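Local coordinates for protein Alpha/beta fold hydrolase (Pseudomonas aeruginosa, PDB 6I8W) that degrades membrane phospholipids as a membrane-bound phospholipase A, acts as a virulence factor of its bacterium, and may also hydrolyse monoacylglycerols, at residues H299-A302 and F303-G306; L79-A82 and R83-E87; L252-G255 and D256-V260. All coordinates share one frame; numbering follows the deposited sequence. Where two conformers were deposited one is given.

Contact 1. Residues H299-A302 and F303-G306. With CO2 (carbon dioxide), chain H.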
loop_
_atom_site.group_PDB
_atom_site.type_symbol
_atom_site.label_atom_id
_atom_site.label_comp_id
_atom_site.label_asym_id
_atom_site.label_seq_id
_atom_site.Cartn_x
_atom_site.Cartn_y
_atom_site.Cartn_z
ATOM N N HIS A 299 8.250 15.764 2.561
ATOM C CA HIS A 299 8.498 15.492 3.988
ATOM C C HIS A 299 9.429 14.285 4.136
ATOM O O HIS A 299 10.364 14.282 4.943
ATOM C CB HIS A 299 7.189 15.219 4.750
ATOM C CG HIS A 299 6.417 16.448 5.121
ATOM N ND1 HIS A 299 6.944 17.468 5.884
ATOM C CD2 HIS A 299 5.126 16.789 4.882
ATOM C CE1 HIS A 299 6.026 18.398 6.076
ATOM N NE2 HIS A 299 4.907 18.004 5.486
ATOM N N TYR A 300 9.163 13.252 3.352
ATOM C CA TYR A 300 9.977 12.034 3.378
ATOM C C TYR A 300 11.418 12.310 2.911
ATOM O O TYR A 300 12.363 11.848 3.544
ATOM C CB TYR A 300 9.339 10.956 2.507
ATOM C CG TYR A 300 10.018 9.608 2.557
ATOM C CD1 TYR A 300 10.456 9.068 3.765
ATOM C CD2 TYR A 300 10.188 8.853 1.398
ATOM C CE1 TYR A 300 11.069 7.809 3.812
ATOM C CE2 TYR A 300 10.792 7.595 1.435
ATOM C CZ TYR A 300 11.225 7.085 2.649
ATOM O OH TYR A 300 11.824 5.848 2.694
ATOM N N GLN A 301 11.589 13.071 1.821
ATOM C CA GLN A 301 12.933 13.448 1.374
ATOM C C GLN A 301 13.678 14.238 2.438
ATOM O O GLN A 301 14.899 14.084 2.612
ATOM C CB GLN A 301 12.881 14.276 0.089
ATOM C CG GLN A 301 14.261 14.653 -0.415
ATOM C CD GLN A 301 15.075 13.442 -0.850
ATOM O OE1 GLN A 301 14.902 12.945 -1.968
ATOM N NE2 GLN A 301 15.976 12.969 0.022
ATOM N N ALA A 302 12.952 15.096 3.146
ATOM C CA ALA A 302 13.571 15.894 4.196
ATOM C C ALA A 302 14.087 14.974 5.303
ATOM O O ALA A 302 15.205 15.124 5.794
ATOM C CB ALA A 302 12.579 16.921 4.749
ATOM N N PHE A 303 13.232 14.037 5.698
ATOM C CA PHE A 303 13.582 13.016 6.684
ATOM C C PHE A 303 14.824 12.243 6.245
ATOM O O PHE A 303 15.782 12.133 7.000
ATOM C CB PHE A 303 12.391 12.059 6.893
ATOM C CG PHE A 303 12.747 10.765 7.593
ATOM C CD1 PHE A 303 13.012 10.746 8.957
ATOM C CD2 PHE A 303 12.804 9.567 6.882
ATOM C CE1 PHE A 303 13.330 9.553 9.605
ATOM C CE2 PHE A 303 13.117 8.366 7.523
ATOM C CZ PHE A 303 13.370 8.359 8.880
ATOM N N LEU A 304 14.821 11.740 5.005
ATOM C CA LEU A 304 15.965 10.991 4.476
ATOM C C LEU A 304 17.254 11.819 4.456
ATOM O O LEU A 304 18.350 11.301 4.687
ATOM C CB LEU A 304 15.671 10.499 3.058
ATOM C CG LEU A 304 14.581 9.433 2.958
ATOM C CD1 LEU A 304 14.259 9.182 1.493
ATOM C CD2 LEU A 304 15.053 8.142 3.640
ATOM N N ASP A 305 17.124 13.095 4.122
ATOM C CA ASP A 305 18.286 13.991 4.115
ATOM C C ASP A 305 18.906 14.040 5.509
ATOM O O ASP A 305 20.122 13.965 5.660
ATOM C CB ASP A 305 17.899 15.409 3.683
ATOM C CG ASP A 305 17.747 15.553 2.175
ATOM O OD1 ASP A 305 18.065 14.595 1.433
ATOM O OD2 ASP A 305 17.314 16.639 1.730
ATOM N N GLY A 306 18.068 14.173 6.531
ATOM C CA GLY A 306 18.566 14.147 7.896
ATOM C C GLY A 306 19.249 12.833 8.226
ATOM O O GLY A 306 20.339 12.824 8.776
HETATM C C CO2 H . 19.659 9.331 2.419
HETATM O O1 CO2 H . 19.528 8.976 3.481
HETATM O O2 CO2 H . 19.770 9.684 1.363
#
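Tyr300 and Leu304, one helical turn apart, combine a nearly straight backbone bond with a CH-pi contact. Leu304 N donates to Tyr300 O at 2.9 Å with an N-H...O angle of 168°. The same turn carries Leu304 CD1 over one face of the phenol ring, 3.9 Å from its centroid and 15° off the normal, displaced toward the rim. Phe303 meets the ring obliquely through CD2, 3.9 Å from Tyr300 CD1. Every carbonyl of 299-302 receives the amide four residues on: Phe303 N bonds His299 O, Asp305 N bonds Gln301 O and Gly306 N bonds Ala302 O, at 2.9 to 3.1 Å.

The side-chain polar groups look beyond this turn for their main partners. Gln301 was deposited in two conformers; in the one described, a bend at chi2 brings NE2 to 3.0 Å from Asp305 OD1, with amide and carboxylate planes 28° apart. NE2 is hydrogen-bonded to Tyr89 OH, while Asp305 OD1 forms a salt bridge with Arg88, which probably stabilises the negative charge of the aspartate. Tyr89 OH also holds the bound carbon dioxide, whose O1 lies 2.9 Å from Leu304 O; His132 and Arg308 complete that pocket. On its buried side the turn rests against the sheet, Tyr300 on Ala134 and Ala158, Phe303 on Ser156 and Ser277. It is a worked example of an amphipathic helix, here the C-terminal helix 293-308, packed against the central sheet of an alpha/beta hydrolase fold.

Contact 2. Residues L79-A82 and R83-E87; sequences LRFA and RPLTE. With BOG (octyl beta-D-glucopyranoside), chain D; IPA (isopropyl alcohol), chain E.
Phe81 and Leu85 meet through the ring's CE2 atom and the leucine's CD1, 3.6 Å apart, the two side chains inclined to one another. With chi1 at -57°, CG of Leu85 stands beside its own backbone N, and from there CD1 also comes within 3.6 Å of Phe81 O. Beside this apolar pair, Ala82 O takes two amides: Leu85 N at 2.8 Å, arriving 57° above the carbonyl plane, and Thr86 N at 3.1 Å in a weak bond. Leu79 O accepts a weak bond from Arg83 N. Pro84 has no N-H to continue the series; instead its CD sits 3.5 Å from Arg80 O and 3.3 Å from Phe81 O.

At the start of the helix, Arg80 N donates at 3.1 Å to O2 of an isopropyl alcohol, probably from the crystallisation liquor. The alcohol's C3 lies over one face of the extended arginine's guanidinium, near the octyl chain of a bound detergent. Further out, Arg80 NE is salt-bridged to Glu34, while Arg83 NH1, in the conformer described, and Thr86 OG1 bond the carbonyls of Leu37 and Ala38, tying the turn to the end of the long helix 3-38. Ala82, Leu85 and Thr86 pack on Val91.

The chemistry is thus divided: apolar side chains face the core, weak or bent backbone bonds hold the turn, and the Arg80-Glu34 pair probably gains strength from opposite charge, while Arg83 and Thr86 add hydrogen bonds to carbonyls.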
loop_
_atom_site.group_PDB
_atom_site.type_symbol
_atom_site.label_atom_id
_atom_site.label_comp_id
_atom_site.label_asym_id
_atom_site.label_seq_id
_atom_site.Cartn_x
_atom_site.Cartn_y
_atom_site.Cartn_z
ATOM N N LEU A 79 2.694 5.566 -7.056
ATOM C CA LEU A 79 3.267 6.142 -8.291
ATOM C C LEU A 79 3.619 7.623 -8.195
ATOM O O LEU A 79 4.717 8.038 -8.568
ATOM C CB LEU A 79 2.307 5.944 -9.476
ATOM C CG LEU A 79 1.876 4.481 -9.666
ATOM C CD1 LEU A 79 1.055 4.304 -10.940
ATOM C CD2 LEU A 79 3.092 3.584 -9.670
ATOM N N ARG A 80 2.673 8.436 -7.756
ATOM C CA ARG A 80 2.907 9.877 -7.752
ATOM C C ARG A 80 3.896 10.266 -6.660
ATOM O O ARG A 80 4.652 11.217 -6.796
ATOM C CB ARG A 80 1.583 10.622 -7.594
ATOM C CG ARG A 80 0.739 10.566 -8.871
ATOM C CD ARG A 80 -0.682 11.041 -8.656
ATOM N NE ARG A 80 -1.427 11.009 -9.909
ATOM C CZ ARG A 80 -2.725 11.254 -10.007
ATOM N NH1 ARG A 80 -3.415 11.577 -8.922
ATOM N NH2 ARG A 80 -3.325 11.203 -11.189
ATOM N N PHE A 81 3.877 9.512 -5.574
ATOM C CA PHE A 81 4.810 9.698 -4.467
ATOM C C PHE A 81 6.236 9.393 -4.908
ATOM O O PHE A 81 7.176 10.053 -4.503
ATOM C CB PHE A 81 4.376 8.785 -3.307
ATOM C CG PHE A 81 5.325 8.749 -2.121
ATOM C CD1 PHE A 81 5.252 9.713 -1.133
ATOM C CD2 PHE A 81 6.192 7.676 -1.941
ATOM C CE1 PHE A 81 6.079 9.649 -0.007
ATOM C CE2 PHE A 81 7.015 7.603 -0.845
ATOM C CZ PHE A 81 6.963 8.601 0.135
ATOM N N ALA A 82 6.381 8.360 -5.730
ATOM C CA ALA A 82 7.686 7.864 -6.157
ATOM C C ALA A 82 8.313 8.756 -7.224
ATOM O O ALA A 82 9.527 8.780 -7.388
ATOM C CB ALA A 82 7.547 6.418 -6.701
ATOM N N ARG A 83 7.483 9.503 -7.934
ATOM C CA ARG A 83 7.954 10.326 -9.040
ATOM C C ARG A 83 9.143 11.235 -8.654
ATOM O O ARG A 83 10.170 11.229 -9.330
ATOM C CB ARG A 83 6.779 11.138 -9.589
ATOM C CG ARG A 83 7.118 12.098 -10.705
ATOM C CD ARG A 83 5.938 12.198 -11.650
ATOM N NE ARG A 83 5.786 13.511 -12.287
ATOM C CZ ARG A 83 6.558 13.976 -13.263
ATOM N NH1 ARG A 83 7.576 13.250 -13.712
ATOM N NH2 ARG A 83 6.320 15.177 -13.787
ATOM N N PRO A 84 9.024 12.015 -7.551
ATOM C CA PRO A 84 10.223 12.838 -7.265
ATOM C C PRO A 84 11.388 12.062 -6.644
ATOM O O PRO A 84 12.471 12.614 -6.496
ATOM C CB PRO A 84 9.708 13.893 -6.275
ATOM C CG PRO A 84 8.563 13.223 -5.598
ATOM C CD PRO A 84 7.895 12.390 -6.674
ATOM N N LEU A 85 11.159 10.807 -6.275
ATOM C CA LEU A 85 12.168 9.997 -5.603
ATOM C C LEU A 85 13.086 9.219 -6.545
ATOM O O LEU A 85 14.214 8.899 -6.176
ATOM C CB LEU A 85 11.483 8.992 -4.647
ATOM C CG LEU A 85 10.593 9.662 -3.604
ATOM C CD1 LEU A 85 9.916 8.619 -2.715
ATOM C CD2 LEU A 85 11.458 10.605 -2.787
ATOM N N THR A 86 12.609 8.885 -7.745
ATOM C CA THR A 86 13.395 8.023 -8.624
ATOM C C THR A 86 14.614 8.733 -9.225
ATOM O O THR A 86 15.507 8.078 -9.753
ATOM C CB THR A 86 12.543 7.451 -9.781
ATOM O OG1 THR A 86 11.831 8.512 -10.422
ATOM C CG2 THR A 86 11.534 6.443 -9.256
ATOM N N GLU A 87 14.676 10.054 -9.104
ATOM C CA GLU A 87 15.856 10.801 -9.560
ATOM C C GLU A 87 17.068 10.489 -8.695
ATOM O O GLU A 87 18.181 10.387 -9.193
ATOM C CB GLU A 87 15.598 12.313 -9.543
HETATM C C1 BOG D . -6.314 10.509 -13.965
HETATM O O1 BOG D . -6.131 9.837 -12.718
HETATM C C2 BOG D . -6.736 11.950 -13.648
HETATM O O2 BOG D . -8.139 11.956 -13.393
HETATM C C3 BOG D . -6.420 12.967 -14.742
HETATM O O3 BOG D . -6.659 14.312 -14.300
HETATM C C4 BOG D . -4.964 12.791 -15.129
HETATM O O4 BOG D . -4.552 13.807 -16.063
HETATM C C5 BOG D . -4.868 11.386 -15.721
HETATM O O5 BOG D . -5.091 10.397 -14.704
HETATM C C6 BOG D . -3.546 11.130 -16.444
HETATM O O6 BOG D . -2.638 10.385 -15.629
HETATM C "C1'" BOG D . -5.813 8.456 -12.856
HETATM C "C2'" BOG D . -5.298 7.940 -11.520
HETATM C "C3'" BOG D . -5.973 8.700 -10.389
HETATM C "C4'" BOG D . -5.710 8.065 -9.036
HETATM C "C5'" BOG D . -6.970 8.179 -8.189
HETATM C "C6'" BOG D . -6.684 7.864 -6.730
HETATM C "C7'" BOG D . -7.963 7.445 -6.019
HETATM C "C8'" BOG D . -9.032 8.499 -6.185
HETATM C C1 IPA E . -2.360 6.599 -6.864
HETATM C C2 IPA E . -1.165 6.850 -7.774
HETATM C C3 IPA E . -1.625 7.283 -9.159
HETATM O O2 IPA E . -0.319 7.844 -7.176
#

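Contact 3. Residues L252-G255 and D256-V260; sequences LLWG and DRDRV
Asp258, packed against Trp254 and Gly255, has an OD1 gripped by two backbone amides. Val260 N donates to it at 2.8 Å, nearly along its C-O axis, closing an Asx turn, and Leu261 N adds a second bond. The other oxygen, OD2, is hydrogen-bonded to His286 ND1, so both ends of the carboxylate are held and its rotation is fixed. The group reaches them with CG anti to Asp258 N (chi1 -172°).

Behind it, the type I turn from Gly255 to Asp258 is closed by Asp258 N, 3.1 Å from Gly255 O and 58° above the carbonyl plane. The Trp254 indole is set obliquely to the side chain, its plane 33° from the carboxylate and its CD1 3.8 Å from Asp258 CB; NE1 is spent on Leu261 O, not on the aspartate. Asp258, His286 and Ser137 probably form the Ser-His-Asp triad, Asp258 in the acid position as in other alpha/beta hydrolases. Asp256 meanwhile grips the backbone N atoms of Asn283 and Cys284.

The loop leaves the C-terminal end of strand 250-255, which runs between strands 154-160 and 276-281, with Trp254 against helix 265-269 and Val260 against helix 191-199.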
loop_
_atom_site.group_PDB
_atom_site.type_symbol
_atom_site.label_atom_id
_atom_site.label_comp_id
_atom_site.label_asym_id
_atom_site.label_seq_id
_atom_site.Cartn_x
_atom_site.Cartn_y
_atom_site.Cartn_z
ATOM N N LEU A 252 7.391 8.831 11.679
ATOM C CA LEU A 252 5.963 8.628 11.913
ATOM C C LEU A 252 5.222 9.713 11.156
ATOM O O LEU A 252 5.324 10.885 11.518
ATOM C CB LEU A 252 5.631 8.697 13.419
ATOM C CG LEU A 252 6.489 7.800 14.301
ATOM C CD1 LEU A 252 6.129 7.951 15.782
ATOM C CD2 LEU A 252 6.347 6.335 13.836
ATOM N N LEU A 253 4.500 9.348 10.100
ATOM C CA LEU A 253 3.795 10.363 9.311
ATOM C C LEU A 253 2.307 10.031 9.236
ATOM O O LEU A 253 1.940 8.896 8.908
ATOM C CB LEU A 253 4.397 10.475 7.898
ATOM C CG LEU A 253 3.862 11.588 6.979
ATOM C CD1 LEU A 253 4.932 12.122 6.012
ATOM C CD2 LEU A 253 2.624 11.099 6.187
ATOM N N TRP A 254 1.461 11.026 9.519
ATOM C CA TRP A 254 0.014 10.814 9.583
ATOM C C TRP A 254 -0.748 11.890 8.836
ATOM O O TRP A 254 -0.287 13.028 8.748
ATOM C CB TRP A 254 -0.473 10.796 11.042
ATOM C CG TRP A 254 -1.263 9.554 11.399
ATOM C CD1 TRP A 254 -2.627 9.418 11.415
ATOM C CD2 TRP A 254 -0.729 8.283 11.789
ATOM N NE1 TRP A 254 -2.969 8.135 11.787
ATOM C CE2 TRP A 254 -1.822 7.419 12.017
ATOM C CE3 TRP A 254 0.569 7.787 11.957
ATOM C CZ2 TRP A 254 -1.657 6.092 12.411
ATOM C CZ3 TRP A 254 0.732 6.465 12.344
ATOM C CH2 TRP A 254 -0.375 5.634 12.568
ATOM N N GLY A 255 -1.905 11.522 8.292
ATOM C CA GLY A 255 -2.919 12.499 7.926
ATOM C C GLY A 255 -3.738 12.763 9.174
ATOM O O GLY A 255 -4.222 11.817 9.784
ATOM N N ASP A 256 -3.900 14.025 9.568
ATOM C CA ASP A 256 -4.542 14.319 10.848
ATOM C C ASP A 256 -5.982 13.795 10.916
ATOM O O ASP A 256 -6.446 13.406 11.987
ATOM C CB ASP A 256 -4.520 15.833 11.143
ATOM C CG ASP A 256 -5.291 16.664 10.108
ATOM O OD1 ASP A 256 -5.596 16.148 9.011
ATOM O OD2 ASP A 256 -5.567 17.859 10.378
ATOM N N ARG A 257 -6.666 13.724 9.778
ATOM C CA ARG A 257 -8.080 13.326 9.782
ATOM C C ARG A 257 -8.289 11.881 9.310
ATOM O O ARG A 257 -9.379 11.518 8.853
ATOM C CB ARG A 257 -8.889 14.289 8.917
ATOM C CG ARG A 257 -8.834 15.742 9.425
ATOM C CD ARG A 257 -9.725 16.662 8.609
ATOM N NE ARG A 257 -11.143 16.337 8.762
ATOM C CZ ARG A 257 -12.116 16.920 8.069
ATOM N NH1 ARG A 257 -11.820 17.856 7.173
ATOM N NH2 ARG A 257 -13.381 16.574 8.268
ATOM N N ASP A 258 -7.237 11.073 9.430
ATOM C CA ASP A 258 -7.283 9.634 9.146
ATOM C C ASP A 258 -8.440 9.005 9.926
ATOM O O ASP A 258 -8.465 9.058 11.149
ATOM C CB ASP A 258 -5.946 8.981 9.529
ATOM C CG ASP A 258 -5.835 7.524 9.086
ATOM O OD1 ASP A 258 -6.871 6.848 8.886
ATOM O OD2 ASP A 258 -4.686 7.046 8.952
ATOM N N ARG A 259 -9.404 8.433 9.210
ATOM C CA ARG A 259 -10.564 7.820 9.858
ATOM C C ARG A 259 -10.357 6.321 10.058
ATOM O O ARG A 259 -11.085 5.674 10.831
ATOM C CB ARG A 259 -11.830 8.074 9.037
ATOM C CG ARG A 259 -12.326 9.512 9.096
ATOM C CD ARG A 259 -13.145 9.885 7.865
ATOM N NE ARG A 259 -14.384 9.121 7.720
ATOM C CZ ARG A 259 -15.274 9.343 6.758
ATOM N NH1 ARG A 259 -15.045 10.304 5.872
ATOM N NH2 ARG A 259 -16.387 8.616 6.673
ATOM N N VAL A 260 -9.359 5.773 9.370
ATOM C CA VAL A 260 -9.092 4.338 9.412
ATOM C C VAL A 260 -8.251 3.955 10.630
ATOM O O VAL A 260 -8.567 3.020 11.351
ATOM C CB VAL A 260 -8.362 3.891 8.126
ATOM C CG1 VAL A 260 -8.253 2.368 8.066
ATOM C CG2 VAL A 260 -9.078 4.430 6.904
#

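Overall arrangement
The three contacts follow one another along the chain as contact 2, contact 3 and contact 1, and the last links the other two. Contacts 1 and 2, with centres about 14 Å apart, join where Tyr300 CD2 packs 3.5 Å from Phe81 CZ, with Leu85 alongside. Contacts 1 and 3 lie about 19 Å apart between centres and touch through His299 CB and Leu253 CD1 at 4.0 Å. Contacts 2 and 3 stay about 7 Å apart at their nearest atoms. Contact 2 touches the bound myristic acid through the side chain of Leu79, about 4 Å away, whereas that of Asp258 in contact 3, the probable triad acid, stays about 8 Å from it.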